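Local coordinates for 49 protein (Murid herpesvirus 4, PDB 6A4V) that probably promotes viral replication by interacting with the host enzyme poly(ADP-ribose) polymerase 1, as a mostly helical gammaherpesvirus protein, at residues Y41-L44 and E45-V48; T109-K112 and F113-L117; V219-Y222 and W223-F227; N293-L296 and V297-I301. All coordinates share one frame; numbering follows the deposited sequence.

Contact 1. Residues Y41-L44 and E45-V48; sequences YPSL and ESVV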
loop_
_atom_site.group_PDB
_atom_site.type_symbol
_atom_site.label_atom_id
_atom_site.label_comp_id
_atom_site.label_asym_id
_atom_site.label_seq_id
_atom_site.Cartn_x
_atom_site.Cartn_y
_atom_site.Cartn_z
ATOM N N TYR B 41 7.225 -10.039 -6.329
ATOM C CA TYR B 41 6.263 -11.081 -6.433
ATOM C C TYR B 41 6.870 -12.335 -5.835
ATOM O O TYR B 41 8.063 -12.568 -5.989
ATOM C CB TYR B 41 5.852 -11.333 -7.897
ATOM C CG TYR B 41 6.965 -11.637 -8.870
ATOM C CD1 TYR B 41 7.337 -12.957 -9.133
ATOM C CD2 TYR B 41 7.615 -10.623 -9.568
ATOM C CE1 TYR B 41 8.366 -13.259 -10.005
ATOM C CE2 TYR B 41 8.661 -10.900 -10.433
ATOM C CZ TYR B 41 9.016 -12.228 -10.656
ATOM O OH TYR B 41 9.994 -12.556 -11.515
ATOM N N PRO B 42 6.019 -13.218 -5.278
ATOM C CA PRO B 42 6.428 -14.548 -4.827
ATOM C C PRO B 42 6.405 -15.576 -5.951
ATOM O O PRO B 42 5.762 -15.348 -7.028
ATOM C CB PRO B 42 5.303 -14.796 -3.802
ATOM C CG PRO B 42 4.086 -14.238 -4.467
ATOM C CD PRO B 42 4.558 -13.001 -5.183
ATOM N N SER B 43 7.044 -16.721 -5.719
ATOM C CA SER B 43 6.982 -17.863 -6.653
ATOM C C SER B 43 5.665 -18.623 -6.455
ATOM O O SER B 43 5.254 -18.830 -5.289
ATOM C CB SER B 43 8.134 -18.814 -6.370
ATOM O OG SER B 43 8.178 -19.070 -4.957
ATOM N N LEU B 44 5.057 -19.134 -7.529
ATOM C CA LEU B 44 3.934 -20.134 -7.377
ATOM C C LEU B 44 4.376 -21.255 -6.429
ATOM O O LEU B 44 3.590 -21.750 -5.612
ATOM C CB LEU B 44 3.500 -20.733 -8.716
ATOM C CG LEU B 44 2.686 -19.810 -9.624
ATOM C CD1 LEU B 44 2.683 -20.310 -11.063
ATOM C CD2 LEU B 44 1.262 -19.643 -9.126
ATOM N N GLU B 45 5.645 -21.636 -6.546
ATOM C CA GLU B 45 6.188 -22.771 -5.843
ATOM C C GLU B 45 5.972 -22.578 -4.338
ATOM O O GLU B 45 5.390 -23.439 -3.679
ATOM C CB GLU B 45 7.655 -22.973 -6.235
ATOM C CG GLU B 45 7.865 -23.296 -7.723
ATOM C CD GLU B 45 7.343 -24.629 -8.275
ATOM O OE1 GLU B 45 6.170 -24.992 -8.011
ATOM O OE2 GLU B 45 8.111 -25.305 -9.003
ATOM N N SER B 46 6.401 -21.430 -3.814
ATOM C CA SER B 46 6.162 -21.096 -2.393
ATOM C C SER B 46 4.665 -21.153 -2.033
ATOM O O SER B 46 4.315 -21.558 -0.944
ATOM C CB SER B 46 6.748 -19.746 -2.043
ATOM O OG SER B 46 6.001 -18.673 -2.636
ATOM N N VAL B 47 3.787 -20.656 -2.906
ATOM C CA VAL B 47 2.357 -20.503 -2.561
ATOM C C VAL B 47 1.715 -21.896 -2.534
ATOM O O VAL B 47 0.881 -22.242 -1.698
ATOM C CB VAL B 47 1.631 -19.586 -3.566
ATOM C CG1 VAL B 47 0.151 -19.487 -3.258
ATOM C CG2 VAL B 47 2.265 -18.203 -3.651
ATOM N N VAL B 48 2.091 -22.682 -3.525
ATOM C CA VAL B 48 1.787 -24.085 -3.568
ATOM C C VAL B 48 2.209 -24.769 -2.251
ATOM O O VAL B 48 1.454 -25.586 -1.732
ATOM C CB VAL B 48 2.430 -24.664 -4.843
ATOM C CG1 VAL B 48 2.981 -26.078 -4.688
ATOM C CG2 VAL B 48 1.434 -24.546 -5.989
#

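Contact 2. Residues T109-K112 and F113-L117; sequences TTSK and FQRIL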
loop_
_atom_site.group_PDB
_atom_site.type_symbol
_atom_site.label_atom_id
_atom_site.label_comp_id
_atom_site.label_asym_id
_atom_site.label_seq_id
_atom_site.Cartn_x
_atom_site.Cartn_y
_atom_site.Cartn_z
ATOM N N THR B 109 40.013 10.727 -5.207
ATOM C CA THR B 109 41.457 10.844 -5.175
ATOM C C THR B 109 41.970 11.231 -6.571
ATOM O O THR B 109 42.429 12.342 -6.791
ATOM C CB THR B 109 42.040 9.510 -4.688
ATOM O OG1 THR B 109 41.311 8.477 -5.357
ATOM C CG2 THR B 109 41.921 9.317 -3.192
ATOM N N THR B 110 41.831 10.304 -7.522
ATOM C CA THR B 110 42.433 10.417 -8.839
ATOM C C THR B 110 41.442 11.048 -9.818
ATOM O O THR B 110 40.250 11.022 -9.603
ATOM C CB THR B 110 42.905 9.042 -9.311
ATOM O OG1 THR B 110 41.833 8.130 -9.087
ATOM C CG2 THR B 110 44.122 8.547 -8.562
ATOM N N SER B 111 41.981 11.640 -10.879
ATOM C CA SER B 111 41.210 12.149 -12.005
ATOM C C SER B 111 40.726 11.018 -12.945
ATOM O O SER B 111 39.799 11.218 -13.744
ATOM C CB SER B 111 42.008 13.180 -12.766
ATOM O OG SER B 111 41.614 13.232 -14.134
ATOM N N LYS B 112 41.352 9.837 -12.926
ATOM C CA LYS B 112 40.795 8.765 -13.755
ATOM C C LYS B 112 39.453 8.386 -13.117
ATOM O O LYS B 112 38.410 8.525 -13.761
ATOM C CB LYS B 112 41.732 7.564 -13.927
ATOM C CG LYS B 112 41.451 6.727 -15.176
ATOM C CD LYS B 112 41.938 5.270 -15.114
ATOM C CE LYS B 112 41.631 4.491 -16.381
ATOM N NZ LYS B 112 41.338 3.058 -16.118
ATOM N N PHE B 113 39.495 7.988 -11.839
ATOM C CA PHE B 113 38.287 7.749 -11.006
ATOM C C PHE B 113 37.213 8.799 -11.284
ATOM O O PHE B 113 36.033 8.481 -11.458
ATOM C CB PHE B 113 38.646 7.790 -9.527
ATOM C CG PHE B 113 37.771 6.974 -8.618
ATOM C CD1 PHE B 113 36.643 7.526 -8.044
ATOM C CD2 PHE B 113 38.146 5.691 -8.253
ATOM C CE1 PHE B 113 35.850 6.773 -7.195
ATOM C CE2 PHE B 113 37.367 4.945 -7.378
ATOM C CZ PHE B 113 36.212 5.484 -6.867
ATOM N N GLN B 114 37.621 10.058 -11.399
ATOM C CA GLN B 114 36.637 11.085 -11.661
ATOM C C GLN B 114 36.026 10.836 -13.042
ATOM O O GLN B 114 34.820 10.862 -13.180
ATOM C CB GLN B 114 37.207 12.499 -11.494
ATOM C CG GLN B 114 36.174 13.626 -11.693
ATOM C CD GLN B 114 34.926 13.505 -10.840
ATOM O OE1 GLN B 114 34.976 13.157 -9.653
ATOM N NE2 GLN B 114 33.778 13.778 -11.446
ATOM N N ARG B 115 36.853 10.560 -14.058
ATOM C CA ARG B 115 36.383 10.558 -15.500
ATOM C C ARG B 115 35.324 9.466 -15.771
ATOM O O ARG B 115 34.482 9.603 -16.663
ATOM C CB ARG B 115 37.591 10.420 -16.433
ATOM C CG ARG B 115 37.825 11.638 -17.321
ATOM C CD ARG B 115 39.049 11.483 -18.219
ATOM N NE ARG B 115 40.307 11.787 -17.536
ATOM C CZ ARG B 115 41.208 10.890 -17.112
ATOM N NH1 ARG B 115 40.973 9.592 -17.193
ATOM N NH2 ARG B 115 42.351 11.303 -16.590
ATOM N N ILE B 116 35.389 8.397 -14.978
ATOM C CA ILE B 116 34.583 7.232 -15.078
ATOM C C ILE B 116 33.222 7.555 -14.433
ATOM O O ILE B 116 32.171 7.487 -15.108
ATOM C CB ILE B 116 35.338 6.067 -14.403
ATOM C CG1 ILE B 116 36.630 5.658 -15.133
ATOM C CG2 ILE B 116 34.448 4.881 -14.232
ATOM C CD1 ILE B 116 37.495 4.649 -14.336
ATOM N N LEU B 117 33.278 8.038 -13.187
ATOM C CA LEU B 117 32.148 8.669 -12.453
ATOM C C LEU B 117 31.378 9.574 -13.410
ATOM O O LEU B 117 30.192 9.364 -13.733
ATOM C CB LEU B 117 32.720 9.383 -11.219
ATOM C CG LEU B 117 33.225 8.429 -10.127
ATOM C CD1 LEU B 117 33.772 9.168 -8.902
ATOM C CD2 LEU B 117 32.161 7.484 -9.687
#

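Contact 3. Residues V219-Y222 and W223-F227; sequences VLVY and WVSVF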
loop_
_atom_site.group_PDB
_atom_site.type_symbol
_atom_site.label_atom_id
_atom_site.label_comp_id
_atom_site.label_asym_id
_atom_site.label_seq_id
_atom_site.Cartn_x
_atom_site.Cartn_y
_atom_site.Cartn_z
ATOM N N VAL B 219 28.725 -0.908 -2.222
ATOM C CA VAL B 219 27.377 -0.414 -2.342
ATOM C C VAL B 219 27.077 -0.124 -3.818
ATOM O O VAL B 219 25.968 -0.346 -4.291
ATOM C CB VAL B 219 27.199 0.851 -1.478
ATOM C CG1 VAL B 219 26.065 1.749 -1.949
ATOM C CG2 VAL B 219 27.004 0.508 -0.018
ATOM N N LEU B 220 28.038 0.462 -4.525
ATOM C CA LEU B 220 27.838 0.716 -5.954
ATOM C C LEU B 220 27.548 -0.593 -6.668
ATOM O O LEU B 220 26.727 -0.671 -7.581
ATOM C CB LEU B 220 29.083 1.315 -6.581
ATOM C CG LEU B 220 28.932 1.557 -8.078
ATOM C CD1 LEU B 220 27.637 2.305 -8.377
ATOM C CD2 LEU B 220 30.123 2.331 -8.615
ATOM N N VAL B 221 28.285 -1.614 -6.246
ATOM C CA VAL B 221 28.249 -2.859 -6.884
ATOM C C VAL B 221 26.847 -3.405 -6.718
ATOM O O VAL B 221 26.271 -3.952 -7.654
ATOM C CB VAL B 221 29.259 -3.847 -6.275
ATOM C CG1 VAL B 221 28.793 -5.277 -6.466
ATOM C CG2 VAL B 221 30.642 -3.662 -6.837
ATOM N N TYR B 222 26.398 -3.357 -5.469
ATOM C CA TYR B 222 25.146 -3.983 -5.047
ATOM C C TYR B 222 24.007 -3.313 -5.824
ATOM O O TYR B 222 23.185 -3.978 -6.381
ATOM C CB TYR B 222 25.003 -3.816 -3.533
ATOM C CG TYR B 222 23.669 -4.165 -2.929
ATOM C CD1 TYR B 222 23.424 -5.438 -2.433
ATOM C CD2 TYR B 222 22.673 -3.213 -2.784
ATOM C CE1 TYR B 222 22.224 -5.753 -1.823
ATOM C CE2 TYR B 222 21.475 -3.511 -2.151
ATOM C CZ TYR B 222 21.237 -4.798 -1.692
ATOM O OH TYR B 222 20.059 -5.144 -1.080
ATOM N N TRP B 223 24.032 -1.984 -5.898
ATOM C CA TRP B 223 22.988 -1.290 -6.608
ATOM C C TRP B 223 23.080 -1.478 -8.119
ATOM O O TRP B 223 22.060 -1.431 -8.795
ATOM C CB TRP B 223 22.925 0.183 -6.233
ATOM C CG TRP B 223 22.335 0.326 -4.870
ATOM C CD1 TRP B 223 22.986 0.678 -3.727
ATOM C CD2 TRP B 223 20.978 0.079 -4.492
ATOM N NE1 TRP B 223 22.127 0.682 -2.669
ATOM C CE2 TRP B 223 20.880 0.337 -3.111
ATOM C CE3 TRP B 223 19.813 -0.226 -5.197
ATOM C CZ2 TRP B 223 19.674 0.216 -2.413
ATOM C CZ3 TRP B 223 18.622 -0.315 -4.518
ATOM C CH2 TRP B 223 18.567 -0.147 -3.137
ATOM N N VAL B 224 24.270 -1.745 -8.649
ATOM C CA VAL B 224 24.332 -2.017 -10.055
ATOM C C VAL B 224 23.658 -3.376 -10.269
ATOM O O VAL B 224 22.912 -3.553 -11.177
ATOM C CB VAL B 224 25.779 -2.021 -10.595
ATOM C CG1 VAL B 224 25.931 -2.934 -11.789
ATOM C CG2 VAL B 224 26.277 -0.642 -10.966
ATOM N N SER B 225 24.007 -4.344 -9.437
ATOM C CA SER B 225 23.468 -5.657 -9.518
ATOM C C SER B 225 21.932 -5.569 -9.415
ATOM O O SER B 225 21.259 -6.137 -10.197
ATOM C CB SER B 225 24.017 -6.579 -8.459
ATOM O OG SER B 225 25.428 -6.420 -8.253
ATOM N N VAL B 226 21.428 -4.887 -8.394
ATOM C CA VAL B 226 20.017 -4.749 -8.213
ATOM C C VAL B 226 19.427 -4.090 -9.457
ATOM O O VAL B 226 18.404 -4.498 -9.950
ATOM C CB VAL B 226 19.635 -3.933 -6.966
ATOM C CG1 VAL B 226 18.141 -3.660 -6.974
ATOM C CG2 VAL B 226 20.051 -4.616 -5.693
ATOM N N PHE B 227 20.052 -3.043 -9.944
ATOM C CA PHE B 227 19.487 -2.399 -11.138
ATOM C C PHE B 227 19.340 -3.376 -12.316
ATOM O O PHE B 227 18.425 -3.201 -13.196
ATOM C CB PHE B 227 20.372 -1.232 -11.554
ATOM C CG PHE B 227 19.879 -0.458 -12.744
ATOM C CD1 PHE B 227 18.738 0.323 -12.641
ATOM C CD2 PHE B 227 20.602 -0.407 -13.915
ATOM C CE1 PHE B 227 18.280 1.025 -13.742
ATOM C CE2 PHE B 227 20.151 0.325 -15.011
ATOM C CZ PHE B 227 18.986 1.046 -14.921
#

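Contact 4. Residues N293-L296 and V297-I301; sequences NNTL and VFDEI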
loop_
_atom_site.group_PDB
_atom_site.type_symbol
_atom_site.label_atom_id
_atom_site.label_comp_id
_atom_site.label_asym_id
_atom_site.label_seq_id
_atom_site.Cartn_x
_atom_site.Cartn_y
_atom_site.Cartn_z
ATOM N N ASN B 293 -9.304 -3.876 -11.507
ATOM C CA ASN B 293 -8.384 -4.606 -10.699
ATOM C C ASN B 293 -7.719 -3.537 -9.847
ATOM O O ASN B 293 -6.842 -2.780 -10.320
ATOM C CB ASN B 293 -7.454 -5.454 -11.575
ATOM C CG ASN B 293 -6.753 -6.562 -10.796
ATOM O OD1 ASN B 293 -5.645 -6.366 -10.298
ATOM N ND2 ASN B 293 -7.357 -7.743 -10.702
ATOM N N ASN B 294 -8.284 -3.337 -8.657
ATOM C CA ASN B 294 -7.992 -2.154 -7.916
ATOM C C ASN B 294 -8.121 -2.491 -6.432
ATOM O O ASN B 294 -8.920 -3.381 -6.050
ATOM C CB ASN B 294 -8.826 -0.947 -8.352
ATOM C CG ASN B 294 -10.094 -0.694 -7.544
ATOM O OD1 ASN B 294 -10.111 -0.789 -6.317
ATOM N ND2 ASN B 294 -11.149 -0.272 -8.220
ATOM N N THR B 295 -7.323 -1.759 -5.643
ATOM C CA THR B 295 -7.088 -2.000 -4.244
ATOM C C THR B 295 -8.377 -1.860 -3.436
ATOM O O THR B 295 -8.507 -2.475 -2.407
ATOM C CB THR B 295 -5.965 -1.072 -3.724
ATOM O OG1 THR B 295 -5.667 -1.339 -2.349
ATOM C CG2 THR B 295 -6.312 0.394 -3.834
ATOM N N LEU B 296 -9.325 -1.011 -3.841
ATOM C CA LEU B 296 -10.593 -0.950 -3.046
ATOM C C LEU B 296 -11.321 -2.290 -3.108
ATOM O O LEU B 296 -11.849 -2.792 -2.038
ATOM C CB LEU B 296 -11.487 0.202 -3.538
ATOM C CG LEU B 296 -10.877 1.591 -3.459
ATOM C CD1 LEU B 296 -11.879 2.613 -4.003
ATOM C CD2 LEU B 296 -10.516 1.938 -2.010
ATOM N N VAL B 297 -11.306 -2.938 -4.294
ATOM C CA VAL B 297 -12.008 -4.227 -4.465
ATOM C C VAL B 297 -11.357 -5.285 -3.592
ATOM O O VAL B 297 -12.034 -6.109 -2.866
ATOM C CB VAL B 297 -12.145 -4.671 -5.932
ATOM C CG1 VAL B 297 -12.843 -5.996 -6.040
ATOM C CG2 VAL B 297 -12.861 -3.694 -6.836
ATOM N N PHE B 298 -10.053 -5.394 -3.673
ATOM C CA PHE B 298 -9.356 -6.383 -2.795
ATOM C C PHE B 298 -9.731 -6.151 -1.344
ATOM O O PHE B 298 -10.050 -7.146 -0.656
ATOM C CB PHE B 298 -7.842 -6.337 -2.934
ATOM C CG PHE B 298 -7.388 -6.799 -4.284
ATOM C CD1 PHE B 298 -7.419 -8.155 -4.602
ATOM C CD2 PHE B 298 -7.136 -5.872 -5.292
ATOM C CE1 PHE B 298 -7.010 -8.585 -5.855
ATOM C CE2 PHE B 298 -6.776 -6.305 -6.554
ATOM C CZ PHE B 298 -6.639 -7.652 -6.796
ATOM N N ASP B 299 -9.828 -4.879 -0.936
ATOM C CA ASP B 299 -10.175 -4.595 0.441
ATOM C C ASP B 299 -11.567 -5.130 0.768
ATOM O O ASP B 299 -11.812 -5.678 1.825
ATOM C CB ASP B 299 -10.093 -3.096 0.766
ATOM C CG ASP B 299 -8.681 -2.530 0.974
ATOM O OD1 ASP B 299 -7.877 -3.239 1.605
ATOM O OD2 ASP B 299 -8.421 -1.326 0.554
ATOM N N GLU B 300 -12.542 -4.846 -0.096
ATOM C CA GLU B 300 -13.909 -5.423 0.118
ATOM C C GLU B 300 -13.912 -6.954 0.141
ATOM O O GLU B 300 -14.528 -7.581 0.990
ATOM C CB GLU B 300 -14.880 -4.896 -0.926
ATOM C CG GLU B 300 -16.242 -4.744 -0.317
ATOM C CD GLU B 300 -17.256 -4.307 -1.324
ATOM O OE1 GLU B 300 -16.921 -3.322 -2.143
ATOM O OE2 GLU B 300 -18.316 -4.984 -1.304
ATOM N N ILE B 301 -13.173 -7.577 -0.767
ATOM C CA ILE B 301 -13.118 -9.031 -0.763
ATOM C C ILE B 301 -12.581 -9.569 0.565
ATOM O O ILE B 301 -13.094 -10.525 1.060
ATOM C CB ILE B 301 -12.293 -9.531 -1.950
ATOM C CG1 ILE B 301 -13.004 -9.313 -3.273
ATOM C CG2 ILE B 301 -11.917 -10.966 -1.779
ATOM C CD1 ILE B 301 -12.042 -9.404 -4.443
#

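Contact 1. Residues Y41-L44 and E45-V48
Ser43 and Ser46 meet twice where the chain enters helix 44-57. The hydroxyl OG of Ser46 gives its proton to the main-chain O of Ser43 at 2.8 Å, in the carbonyl plane and on a lone pair. In the other direction Ser43 OG accepts from Ser46 N at 3.2 Å, with an N-H...O angle of 159°, a capping bond from the N-cap residue Ser43. Its OG sits between the backbone N and the carbonyl carbon (chi1 49°), a setting that lets it fold forward over the first turn. Serine suits such a place because its short side chain reaches an amide three residues on without further bending. Ser43 O is shared, for Val47 N also approaches it in a weak bond of 3.3 Å. One step later the regular pattern is established: Val48 N binds Leu44 O at 2.7 Å, almost straight at 174°.

Around these polar bonds the apolar groups are looser. Pro42 CG lies 4.4 Å from Val47 CG2, and both side chains rest on Ile75 of helix 61-85, while Val47 also packs against Phe246 of helix 238-262. Pro42, lacking an amide hydrogen, suits the extended approach to the helix. With one serine supplying an acceptor to a first-turn amide and the other a donor to the cap carbonyl, the side-chain bonds at the helix start come from uncharged hydroxyls, alongside the backbone bonds.

Contact 2. Residues T109-K112 and F113-L117
Thr110 is the N-cap residue of helix 111-126, and its side chain crosses that of Phe113 at about a right angle. Its OG1 comes within 3.2 Å of Phe113 CB, the methylene at the root of the aromatic side chain and the atom of Phe113 nearest to the hydroxyl. Thr110 O begins the helical bonding with a weak bond from Gln114 N. A small polar residue suits this exposed end; Phe113, in contrast, turns its ring inward onto Leu142 of helix 131-146. Ser111 follows, and its O accepts from Arg115 N at 3.0 Å, the donor standing 39° out of the carbonyl plane. The same oxygen lies 3.7 Å above the guanidinium plane of Arg115, over its centre, because a bend at chi3 (-82°) folds the arginine back along the helix surface. Ser111 OG is 3.2 Å from Arg115 NH2. Lys112 comes next: its O receives Ile116 N at 3.3 Å, while Ile116 leans on Asn141 and Leu142. Long, flexible charged chains suit this outer side of the helix, where the two cations keep apart, Lys112 NZ lying 6.6 Å from Arg115 NH1. The lysine's methylene CG, placed opposite its own backbone N, and not its amine, comes within 3.5 Å of Arg115 NH1.

Contact 3. Residues V219-Y222 and W223-F227
Tyr222 turns the edge of its ring onto the face of Trp223, its neighbour in sequence, in a T-shaped pair whose planes stand at 89°. The centroid of the tyrosine ring lies 5.2 Å from that of the five-membered indole ring, and Tyr222 CD2 is 4.0 Å from Trp223 CE2. The first torsions make this possible: CG of Tyr222 lies opposite its backbone N (chi1 169°), whereas CG of Trp223 lies beside its own (chi1 -74°), which brings the two rings to the same side of the helix. Val226, one turn on, sets CG2 over one face of the phenol, 4.2 Å from the centroid of the Tyr222 ring, a CH-pi contact. At the indole's edge, in plane, Val219 CG1 reaches Trp223 CD1 at 3.7 Å. Beta-branched valines suit these positions, offering a methyl to a ring without a long chain to order.

The other flank is looser but also buried: Leu220 CD1 and Val224 CG2 are 4.2 Å apart and cross obliquely. Elsewhere on the helix, Ser225 gives its hydroxyl to Val221 O at 2.7 Å, on the opposite face of that carbonyl from Ser225 N.

Neighbouring helices enclose helix 213-235 on several sides. Trp164 and Cys165 of helix 161-168 meet Ser225, Leu142 of helix 131-146 meets Leu220, Leu93 of helix 89-104 meets Trp223, and helix 195-203 receives Tyr222, whose OH bonds to Phe198 O.

Contact 4. Residues N293-L296 and V297-I301
Between Asn294 and Val297 the backbone passes from an extended conformation into helix 295-312, whose regular bonds then run from Asp299 N to Thr295 O at 3.1 Å and from Glu300 N to Leu296 O at 2.9 Å. The side chain of Asn294 folds over the first turn, and its OD1 accepts from Val297 N at 3.2 Å, the donor standing 44° out of the amide's carbonyl plane; Leu296 N adds a weak bond to the same oxygen. Asparagine suits the place because its carbonyl can serve first-turn amides, Val297 N having otherwise only a weak, bent bond to Asn294 O. Asn294 ND2, by contrast, merely passes Val297 CG2 at 4.1 Å, the two side chains crossing at about a right angle.

This is an N-cap, and beside it Phe298 folds back past the cap residue toward Asn293. CG of Phe298 lies beside its backbone N (chi1 -67°), which swings the ring toward the loop and sets CD2 3.2 Å from Asn294 O. Farther round, Asn293 OD1 sits at the ring's edge, in plane, 3.9 Å from Phe298 CZ, with the amide turned 80° against the ring. That amide is fixed from outside, OD1 by Arg80 and ND2 by Asn247 and Leu289 O, while the ring packs on Cys73 and Cys76 of helix 61-85.

The side chains of Thr295 and Asp299 run alongside each other in the same direction; Thr295 OG1 bonds to His81 and Gln77. Acidic residues suit the side of this turn that faces the second subunit, which brings positive charge: Asp299 forms a salt bridge with Lys196 of that subunit, and Glu300 OE2 one with its Arg99.

Overall arrangement
Contacts 1, 2 and 4 lie at helix starts, whereas contact 3 is inside a helix. Contacts 1 and 2 are at the surface; contacts 3 and 4 are buried, contact 4 partly beneath the second subunit. The cap is a serine hydroxyl in contact 1 and an asparagine amide in contact 4; in contact 2 Thr110 holds the N-cap position, and long charged chains line the outer side. Helix 61-85 supports both contact 1 and contact 4, whose centres are about 21 Å apart. Leu142 of helix 131-146 meets side chains of both contacts 2 and 3, about 6 Å apart at their nearest atoms. Contacts 2 and 4, with centres about 51 Å apart, lie on opposite sides of the chain's centre.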